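Local coordinates for protein 3',5'-nucleoside bisphosphate phosphatase (Chromobacterium violaceum, PDB 2YB1) that hydrolyses nucleoside 3',5'-bisphosphates to nucleoside 5'-phosphates and orthophosphate, using three manganese ions bound in the active site, at residues 9-12 with 17-20; 37-42 with 248-253; 65-68 with 73-76; 187-192 with 207-212. One frame throughout, in Å; residues are numbered along the deposited sequence.

Interaction 1: 9-12 with 17-20; sequences HSRT and LTPT. With MN (manganese (II) ion), chain C.
The metal-binding loop after strand 4-5 folds back on the start of helix 19-27, and Arg11 N donates to Leu17 O across the turn at 2.8 Å. The bond is bent, 136° at the hydrogen, and the donor stands above the carbonyl plane. A water closes the loop a second time, donating to His9 O and accepting from Leu17 N. Next to these bridges the aliphatic part of Arg11 lies over the Leu17-Thr18 peptide; its CD reaches Thr18 CG2 at 3.9 Å before the chain bends at chi3 (78°) and NE makes a salt bridge with Asp127. Ser10 forms an ST turn, OG accepting from Thr12 N at 3.1 Å, and its chi1 of 74° sets OG between its own backbone N and carbonyl carbon. The same hydroxyl hydrogen-bonds Asp38, and Pro19 CG packs 3.7 Å from Ser10 OG; Thr12 OG1 meets that CG from another direction, its side chain at about a right angle to the proline. Thr18 is the N-cap of the helix. His9 points its imidazole away from this turn and binds manganese through NE2 at 2.2 Å, sharing the ion with His7, Glu64 and Asp248.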
# COMPACT_ATOMS: atom_id res chain seq x y z
N HIS A 9 2.91 1.61 5.98
CA HIS A 9 3.79 2.55 5.28
C HIS A 9 4.79 3.23 6.21
O HIS A 9 4.61 3.24 7.43
CB HIS A 9 2.96 3.63 4.58
CG HIS A 9 2.09 3.08 3.50
ND1 HIS A 9 2.48 3.05 2.18
CD2 HIS A 9 0.88 2.48 3.55
CE1 HIS A 9 1.54 2.47 1.46
NE2 HIS A 9 0.56 2.12 2.27
N SER A 10 5.83 3.80 5.61
CA SER A 10 6.87 4.50 6.35
C SER A 10 7.18 5.77 5.60
O SER A 10 6.60 6.02 4.53
CB SER A 10 8.13 3.63 6.43
OG SER A 10 8.81 3.60 5.18
N ARG A 11 8.11 6.57 6.13
CA ARG A 11 8.52 7.81 5.46
C ARG A 11 9.19 7.56 4.11
O ARG A 11 9.39 8.50 3.33
CB ARG A 11 9.42 8.66 6.38
CG ARG A 11 8.71 9.16 7.62
CD ARG A 11 9.61 10.09 8.45
NE ARG A 11 9.65 11.42 7.85
CZ ARG A 11 8.70 12.34 8.03
NH1 ARG A 11 7.65 12.08 8.81
NH2 ARG A 11 8.81 13.53 7.43
N THR A 12 9.52 6.30 3.81
CA THR A 12 10.00 5.96 2.48
C THR A 12 8.96 6.36 1.42
O THR A 12 9.32 6.84 0.34
CB THR A 12 10.34 4.46 2.31
OG1 THR A 12 11.40 4.11 3.21
CG2 THR A 12 10.81 4.17 0.86
N LEU A 17 6.04 7.63 9.91
CA LEU A 17 7.11 7.05 10.73
C LEU A 17 8.21 6.44 9.87
O LEU A 17 7.93 5.89 8.81
CB LEU A 17 6.54 5.95 11.64
CG LEU A 17 5.89 6.32 12.98
CD1 LEU A 17 5.00 7.52 12.86
CD2 LEU A 17 5.11 5.13 13.53
N THR A 18 9.45 6.51 10.33
CA THR A 18 10.53 5.84 9.63
C THR A 18 10.31 4.32 9.68
O THR A 18 9.53 3.82 10.50
CB THR A 18 11.91 6.17 10.24
OG1 THR A 18 11.98 5.62 11.56
CG2 THR A 18 12.13 7.69 10.28
N PRO A 19 11.01 3.57 8.82
CA PRO A 19 10.89 2.11 8.88
C PRO A 19 11.18 1.59 10.30
O PRO A 19 10.47 0.72 10.78
CB PRO A 19 11.96 1.65 7.87
CG PRO A 19 12.01 2.80 6.85
CD PRO A 19 11.89 4.03 7.72
N THR A 20 12.21 2.12 10.97
CA THR A 20 12.51 1.67 12.33
C THR A 20 11.36 2.02 13.28
O THR A 20 10.91 1.18 14.07
CB THR A 20 13.85 2.22 12.85
OG1 THR A 20 14.92 1.63 12.11
CG2 THR A 20 14.04 1.88 14.32
MN MN C . -1.29 1.33 1.48
O HOH W 1 4.42 5.33 9.09

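Interaction 2: 37-42 with 248-253; sequences TDHDCT and DFHAPG. With MN (manganese (II) ion), chain B; MN (manganese (II) ion), chain C; AMP (adenosine monophosphate), chain E.
The imidazoles of His39 and His250 meet edge to edge, each NE2 lying near the plane of the other ring, 4.1 Å apart. Manganese joins them: His39 NE2 binds the ion at 2.2 Å and His250 NE2 binds it at 2.3 Å. AMP O3' and O2' approach the two rings obliquely, O3' beside His39 and O2' beside His250, and both hydroxyl oxygens ligate the same ion, at 2.5 and 2.4 Å. Asp14 is a further protein ligand. The ribose diol thus takes two places on the metal, consistent with a site that presents the 3' position of a bisphosphate substrate for hydrolysis. A second-shell bond steadies His250: ND1 donates to Asp248 O at 2.9 Å, with the acceptor tilted 18° from the ring plane, while Asp248 CG lies at the ring edge. Asp248 extends its carboxylate trans to its own amide nitrogen (chi1 -164°), toward the neighbouring manganese, which OD1 binds at 2.5 Å beside His7, His9 and Glu64. The two loops bury little surface against each other and are linked mainly through metal and nucleotide; one follows strand 33-36 and leads to helix 45-54, the other follows strand 242-246, with Phe249 packed on helix 19-27.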
# COMPACT_ATOMS: atom_id res chain seq x y z
N THR A 37 4.94 -2.29 3.30
CA THR A 37 4.63 -2.17 1.88
C THR A 37 4.49 -0.71 1.50
O THR A 37 3.37 -0.19 1.38
CB THR A 37 3.28 -2.88 1.63
OG1 THR A 37 2.27 -2.30 2.47
CG2 THR A 37 3.37 -4.34 2.01
N ASP A 38 5.61 -0.10 1.14
CA ASP A 38 5.60 1.30 0.73
C ASP A 38 5.17 1.40 -0.72
O ASP A 38 5.36 0.44 -1.49
CB ASP A 38 6.96 1.95 0.96
CG ASP A 38 7.14 2.43 2.39
OD1 ASP A 38 6.30 3.23 2.85
OD2 ASP A 38 8.10 2.00 3.05
N HIS A 39 4.60 2.54 -1.09
CA HIS A 39 4.15 2.77 -2.46
C HIS A 39 5.32 2.80 -3.43
O HIS A 39 6.26 3.58 -3.25
CB HIS A 39 3.45 4.12 -2.56
CG HIS A 39 2.16 4.20 -1.81
ND1 HIS A 39 1.01 3.58 -2.25
CD2 HIS A 39 1.82 4.87 -0.68
CE1 HIS A 39 0.02 3.85 -1.41
NE2 HIS A 39 0.49 4.63 -0.45
N ASP A 40 5.26 1.95 -4.44
CA ASP A 40 6.11 2.04 -5.64
C ASP A 40 7.59 2.15 -5.32
O ASP A 40 8.38 2.71 -6.10
CB ASP A 40 5.64 3.22 -6.49
CG ASP A 40 4.18 3.09 -6.89
OD1 ASP A 40 3.76 1.95 -7.12
OD2 ASP A 40 3.45 4.11 -6.95
N CYS A 41 7.97 1.62 -4.16
CA CYS A 41 9.32 1.78 -3.64
C CYS A 41 9.66 0.68 -2.64
O CYS A 41 8.80 0.28 -1.86
CB CYS A 41 9.42 3.15 -2.96
SG CYS A 41 11.10 3.60 -2.50
N THR A 42 10.89 0.16 -2.68
CA THR A 42 11.42 -0.77 -1.65
C THR A 42 12.46 -0.19 -0.67
O THR A 42 13.12 -0.94 0.06
CB THR A 42 11.85 -2.12 -2.27
OG1 THR A 42 12.77 -1.89 -3.34
CG2 THR A 42 10.62 -2.84 -2.84
N ASP A 248 -2.93 -1.04 6.90
CA ASP A 248 -2.73 0.11 6.03
C ASP A 248 -2.39 1.34 6.85
O ASP A 248 -2.75 2.47 6.48
CB ASP A 248 -3.96 0.38 5.15
CG ASP A 248 -3.66 1.31 3.99
OD1 ASP A 248 -2.46 1.46 3.63
OD2 ASP A 248 -4.61 1.90 3.44
N PHE A 249 -1.68 1.13 7.95
CA PHE A 249 -1.25 2.23 8.82
C PHE A 249 -0.34 3.23 8.09
O PHE A 249 0.57 2.84 7.36
CB PHE A 249 -0.52 1.65 10.05
CG PHE A 249 0.04 2.71 10.97
CD1 PHE A 249 1.33 3.20 10.78
CD2 PHE A 249 -0.73 3.20 12.01
CE1 PHE A 249 1.84 4.17 11.61
CE2 PHE A 249 -0.23 4.17 12.85
CZ PHE A 249 1.06 4.66 12.65
N HIS A 250 -0.61 4.53 8.30
CA HIS A 250 0.20 5.64 7.77
C HIS A 250 0.75 6.47 8.92
O HIS A 250 1.94 6.77 8.98
CB HIS A 250 -0.58 6.56 6.84
CG HIS A 250 -0.83 5.98 5.48
ND1 HIS A 250 -1.69 4.92 5.27
CD2 HIS A 250 -0.34 6.32 4.27
CE1 HIS A 250 -1.72 4.63 3.98
NE2 HIS A 250 -0.91 5.46 3.35
N ALA A 251 -0.15 6.97 9.76
CA ALA A 251 0.26 7.83 10.87
C ALA A 251 -0.63 7.68 12.10
O ALA A 251 -1.78 7.27 11.98
CB ALA A 251 0.28 9.28 10.41
N PRO A 252 -0.09 8.01 13.28
CA PRO A 252 -0.94 8.12 14.47
C PRO A 252 -2.01 9.18 14.24
O PRO A 252 -1.71 10.24 13.69
CB PRO A 252 0.04 8.59 15.55
CG PRO A 252 1.37 8.09 15.09
CD PRO A 252 1.33 8.23 13.60
N GLY A 253 -3.24 8.91 14.65
CA GLY A 253 -4.28 9.90 14.53
C GLY A 253 -4.72 10.16 13.11
O GLY A 253 -5.38 11.17 12.83
MN MN B . -0.75 5.63 1.08
MN MN C . -1.29 1.33 1.48
P AMP E . -0.96 9.23 -4.95
O1P AMP E . -2.18 9.34 -5.84
O2P AMP E . -0.37 7.85 -5.14
O3P AMP E . -0.06 10.42 -5.15
O5' AMP E . -1.63 9.31 -3.50
C5' AMP E . -2.52 8.30 -3.06
C4' AMP E . -2.52 8.18 -1.56
O4' AMP E . -3.37 9.21 -0.99
C3' AMP E . -3.09 6.88 -1.00
O3' AMP E . -2.14 5.83 -1.00
C2' AMP E . -3.57 7.28 0.39
O2' AMP E . -2.49 7.25 1.32
C1' AMP E . -3.99 8.73 0.19
N9 AMP E . -5.45 8.86 0.02
C8 AMP E . -6.14 8.73 -1.13
N7 AMP E . -7.48 8.89 -0.90
C5 AMP E . -7.65 9.13 0.41
C6 AMP E . -8.79 9.39 1.32
N6 AMP E . -10.05 9.43 0.85
N1 AMP E . -8.51 9.59 2.64
C2 AMP E . -7.26 9.54 3.12
N3 AMP E . -6.17 9.31 2.36
C4 AMP E . -6.31 9.10 1.02

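Interaction 3: 65-68 with 73-76; sequences VSVS and TVHI. With MN (manganese (II) ion), chain D.
Val65 O receives the amide of Ile76 at 2.9 Å, nearly straight and in the carbonyl plane, and also takes a CA-H...O contact from His75 CA at 3.4 Å. Val65 N returns a bond to Ile76 O, completing a hydrogen-bonded antiparallel pair. Two residues further along, past the non-hydrogen-bonded pair Ser66-His75, Val67 and Val74 exchange two bonds: Val67 N sits almost on the extension of the Val74 C=O, though its N-H is bent to 140°, and Val74 N reaches Val67 O at 2.8 Å. These rungs build the beta hairpin of strands 59-69 and 72-79, whose segments run at 146° to each other. On the valine face, Val67 straddles its partners: CG1 presses on Val74 CG2 at 3.5 Å and CG2 meets Ile76 CG1 at 3.9 Å, with helix 173-182 packed over Val65, Val67 and Ile76. The face carrying Ser66 and His75 is polar. There a water donates to Ser66 OG and accepts from His75 NE2 at 2.8 Å, while Ser66 OG is also hydrogen-bonded to Asp40. His75 ND1 binds manganese at 2.2 Å, an ion shared with Glu64 and His191, while CD2 lies 3.9 Å from Ser66 CA across the strands. Toward the turn, another water links Ser68 OG and Thr73 OG1.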
# COMPACT_ATOMS: atom_id res chain seq x y z
N VAL A 65 2.10 -1.45 -5.26
CA VAL A 65 2.29 -0.95 -6.62
C VAL A 65 1.06 -0.27 -7.19
O VAL A 65 -0.03 -0.85 -7.18
CB VAL A 65 2.66 -2.10 -7.59
CG1 VAL A 65 3.02 -1.53 -8.99
CG2 VAL A 65 3.81 -2.94 -7.00
N SER A 66 1.24 0.95 -7.68
CA SER A 66 0.17 1.75 -8.29
C SER A 66 -0.11 1.25 -9.70
O SER A 66 0.81 1.10 -10.51
CB SER A 66 0.57 3.23 -8.36
OG SER A 66 0.98 3.73 -7.09
N VAL A 67 -1.39 1.01 -9.98
CA VAL A 67 -1.84 0.43 -11.24
C VAL A 67 -3.02 1.24 -11.80
O VAL A 67 -3.91 1.65 -11.06
CB VAL A 67 -2.27 -1.06 -11.04
CG1 VAL A 67 -3.08 -1.59 -12.24
CG2 VAL A 67 -1.05 -1.94 -10.79
N SER A 68 -3.00 1.50 -13.11
CA SER A 68 -4.19 2.03 -13.77
C SER A 68 -4.82 0.88 -14.55
O SER A 68 -4.18 0.27 -15.42
CB SER A 68 -3.86 3.19 -14.71
OG SER A 68 -3.26 4.27 -14.01
N THR A 73 -7.83 3.50 -10.69
CA THR A 73 -6.54 3.30 -10.05
C THR A 73 -6.71 2.20 -9.01
O THR A 73 -7.55 2.31 -8.12
CB THR A 73 -6.05 4.57 -9.33
OG1 THR A 73 -5.94 5.64 -10.28
CG2 THR A 73 -4.70 4.33 -8.68
N VAL A 74 -5.94 1.12 -9.14
CA VAL A 74 -5.95 0.07 -8.13
C VAL A 74 -4.54 -0.10 -7.56
O VAL A 74 -3.55 0.34 -8.17
CB VAL A 74 -6.49 -1.29 -8.67
CG1 VAL A 74 -7.94 -1.16 -9.12
CG2 VAL A 74 -5.62 -1.80 -9.79
N HIS A 75 -4.45 -0.70 -6.38
CA HIS A 75 -3.15 -0.94 -5.75
C HIS A 75 -2.91 -2.43 -5.57
O HIS A 75 -3.76 -3.14 -5.02
CB HIS A 75 -3.08 -0.20 -4.41
CG HIS A 75 -2.94 1.28 -4.55
ND1 HIS A 75 -3.10 2.15 -3.49
CD2 HIS A 75 -2.65 2.06 -5.62
CE1 HIS A 75 -2.92 3.39 -3.90
NE2 HIS A 75 -2.63 3.36 -5.19
N ILE A 76 -1.75 -2.89 -6.04
CA ILE A 76 -1.38 -4.30 -5.94
C ILE A 76 -0.18 -4.43 -5.02
O ILE A 76 0.91 -3.93 -5.32
CB ILE A 76 -1.04 -4.92 -7.33
CG1 ILE A 76 -2.20 -4.74 -8.31
CG2 ILE A 76 -0.63 -6.39 -7.19
CD1 ILE A 76 -3.51 -5.40 -7.86
MN MN D . -3.48 1.46 -1.41
O HOH W 2 -1.23 5.48 -6.28
O HOH W 3 -5.37 5.44 -12.92

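Interaction 4: 187-192 with 207-212; sequences AVIAHP and LDFQAA. With MN (manganese (II) ion), chain D.
Phe209 lays one ring face against the side chain of Ile189: CG1 sits over the ring centre, 3.5 Å from the centroid and 6° off the normal, a CH-pi contact. From there Ile189 runs on across the face toward the root of the ring, CD1 ending 3.6 Å from Phe209 CD2. The two side chains pass each other in opposite directions, isoleucine reaching for the helix and phenylalanine for the strand. A chi1 of 173° swings the Phe209 ring off the helix, far enough for its leading edge to meet the strand backbone. There CZ of Phe209 comes to 3.3 Å from Ala187 O, which lies near the ring plane, with Val188 N also at this edge. Ala187 CB adds an apolar contact to Phe209 CE1 at 3.9 Å. Beyond the strand the chain turns, and His191 NE2 binds manganese at 2.1 Å along with Glu64 and His75. The axes of 187-189 and 207-211 run antiparallel, 10.1 Å apart, within a beta-alpha-beta unit made of strand 186-189, helix 199-211 and strand 216-221; Val177 of helix 173-182 touches both Ala187 and Phe209.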
# COMPACT_ATOMS: atom_id res chain seq x y z
N ALA A 187 1.42 -11.64 -5.50
CA ALA A 187 0.69 -10.40 -5.75
C ALA A 187 -0.66 -10.43 -5.03
O ALA A 187 -1.28 -11.50 -4.92
CB ALA A 187 0.51 -10.16 -7.24
N VAL A 188 -1.08 -9.27 -4.53
CA VAL A 188 -2.28 -9.16 -3.70
C VAL A 188 -3.07 -7.91 -4.09
O VAL A 188 -2.53 -6.81 -4.10
CB VAL A 188 -1.88 -9.03 -2.19
CG1 VAL A 188 -3.12 -8.87 -1.31
CG2 VAL A 188 -1.01 -10.20 -1.74
N ILE A 189 -4.36 -8.06 -4.38
CA ILE A 189 -5.20 -6.90 -4.62
C ILE A 189 -5.46 -6.23 -3.27
O ILE A 189 -6.02 -6.84 -2.35
CB ILE A 189 -6.55 -7.28 -5.24
CG1 ILE A 189 -6.35 -7.82 -6.67
CG2 ILE A 189 -7.50 -6.08 -5.23
CD1 ILE A 189 -7.60 -8.47 -7.26
N ALA A 190 -5.05 -4.97 -3.16
CA ALA A 190 -5.13 -4.27 -1.88
C ALA A 190 -6.50 -3.62 -1.69
O ALA A 190 -7.12 -3.18 -2.65
CB ALA A 190 -4.02 -3.22 -1.78
N HIS A 191 -6.97 -3.62 -0.44
CA HIS A 191 -8.16 -2.88 -0.03
C HIS A 191 -9.24 -2.76 -1.11
O HIS A 191 -9.63 -1.66 -1.50
CB HIS A 191 -7.79 -1.51 0.57
CG HIS A 191 -6.95 -0.66 -0.34
ND1 HIS A 191 -7.39 -0.25 -1.58
CD2 HIS A 191 -5.71 -0.14 -0.18
CE1 HIS A 191 -6.45 0.49 -2.15
NE2 HIS A 191 -5.42 0.57 -1.32
N PRO A 192 -9.76 -3.91 -1.58
CA PRO A 192 -10.73 -3.94 -2.68
C PRO A 192 -12.04 -3.18 -2.37
O PRO A 192 -12.70 -2.72 -3.29
CB PRO A 192 -10.97 -5.44 -2.90
CG PRO A 192 -10.61 -6.09 -1.58
CD PRO A 192 -9.45 -5.26 -1.07
N LEU A 207 -10.40 -11.78 -12.29
CA LEU A 207 -10.07 -12.62 -13.44
C LEU A 207 -8.83 -12.11 -14.19
O LEU A 207 -7.93 -12.89 -14.51
CB LEU A 207 -11.26 -12.74 -14.38
CG LEU A 207 -12.44 -13.51 -13.78
CD1 LEU A 207 -13.55 -13.71 -14.80
CD2 LEU A 207 -11.95 -14.86 -13.23
N ASP A 208 -8.79 -10.81 -14.45
CA ASP A 208 -7.62 -10.19 -15.08
C ASP A 208 -6.36 -10.36 -14.21
O ASP A 208 -5.26 -10.65 -14.70
CB ASP A 208 -7.87 -8.69 -15.29
CG ASP A 208 -8.80 -8.39 -16.46
OD1 ASP A 208 -9.37 -9.35 -17.03
OD2 ASP A 208 -8.95 -7.20 -16.81
N PHE A 209 -6.54 -10.15 -12.91
CA PHE A 209 -5.48 -10.26 -11.91
C PHE A 209 -4.88 -11.67 -11.92
O PHE A 209 -3.67 -11.87 -12.04
CB PHE A 209 -6.08 -9.88 -10.54
CG PHE A 209 -5.16 -10.10 -9.37
CD1 PHE A 209 -4.06 -9.26 -9.15
CD2 PHE A 209 -5.44 -11.09 -8.44
CE1 PHE A 209 -3.23 -9.44 -8.04
CE2 PHE A 209 -4.62 -11.28 -7.33
CZ PHE A 209 -3.51 -10.45 -7.13
N GLN A 210 -5.75 -12.67 -11.80
CA GLN A 210 -5.32 -14.06 -11.88
C GLN A 210 -4.63 -14.42 -13.20
O GLN A 210 -3.57 -15.05 -13.20
CB GLN A 210 -6.50 -14.99 -11.63
CG GLN A 210 -6.93 -15.03 -10.17
CD GLN A 210 -7.99 -16.08 -9.91
OE1 GLN A 210 -9.10 -15.98 -10.43
NE2 GLN A 210 -7.65 -17.09 -9.11
N ALA A 211 -5.22 -14.00 -14.33
CA ALA A 211 -4.60 -14.23 -15.64
C ALA A 211 -3.16 -13.73 -15.67
O ALA A 211 -2.30 -14.32 -16.32
CB ALA A 211 -5.44 -13.59 -16.76
N ALA A 212 -2.91 -12.63 -14.96
CA ALA A 212 -1.58 -12.02 -14.95
C ALA A 212 -0.65 -12.70 -13.94
O ALA A 212 0.54 -12.39 -13.89
CB ALA A 212 -1.68 -10.52 -14.67
MN MN D . -3.48 1.46 -1.41

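Overall arrangement
Interaction 2 lies nearest the chain's centre, where metal and nucleotide bonds do the joining; interaction 1, farther out and only partly buried, relies on a backbone bond, a water and a proline ring. Interactions 3 and 4 are buried and share one sheet, since strands 72-79 and 186-189 are neighbours, tied by His75 O and Ala190 N; interaction 3 pairs strands by hydrogen bonds, whereas interaction 4 packs a helix by apolar contact. The manganese sites connect them: 1 and 2 share the ion of His9 and Asp248, 3 and 4 that of His75 and His191. The 37-42 loop is the common neighbour, touching interaction 1 through Asp38 and interaction 3 through Asp40.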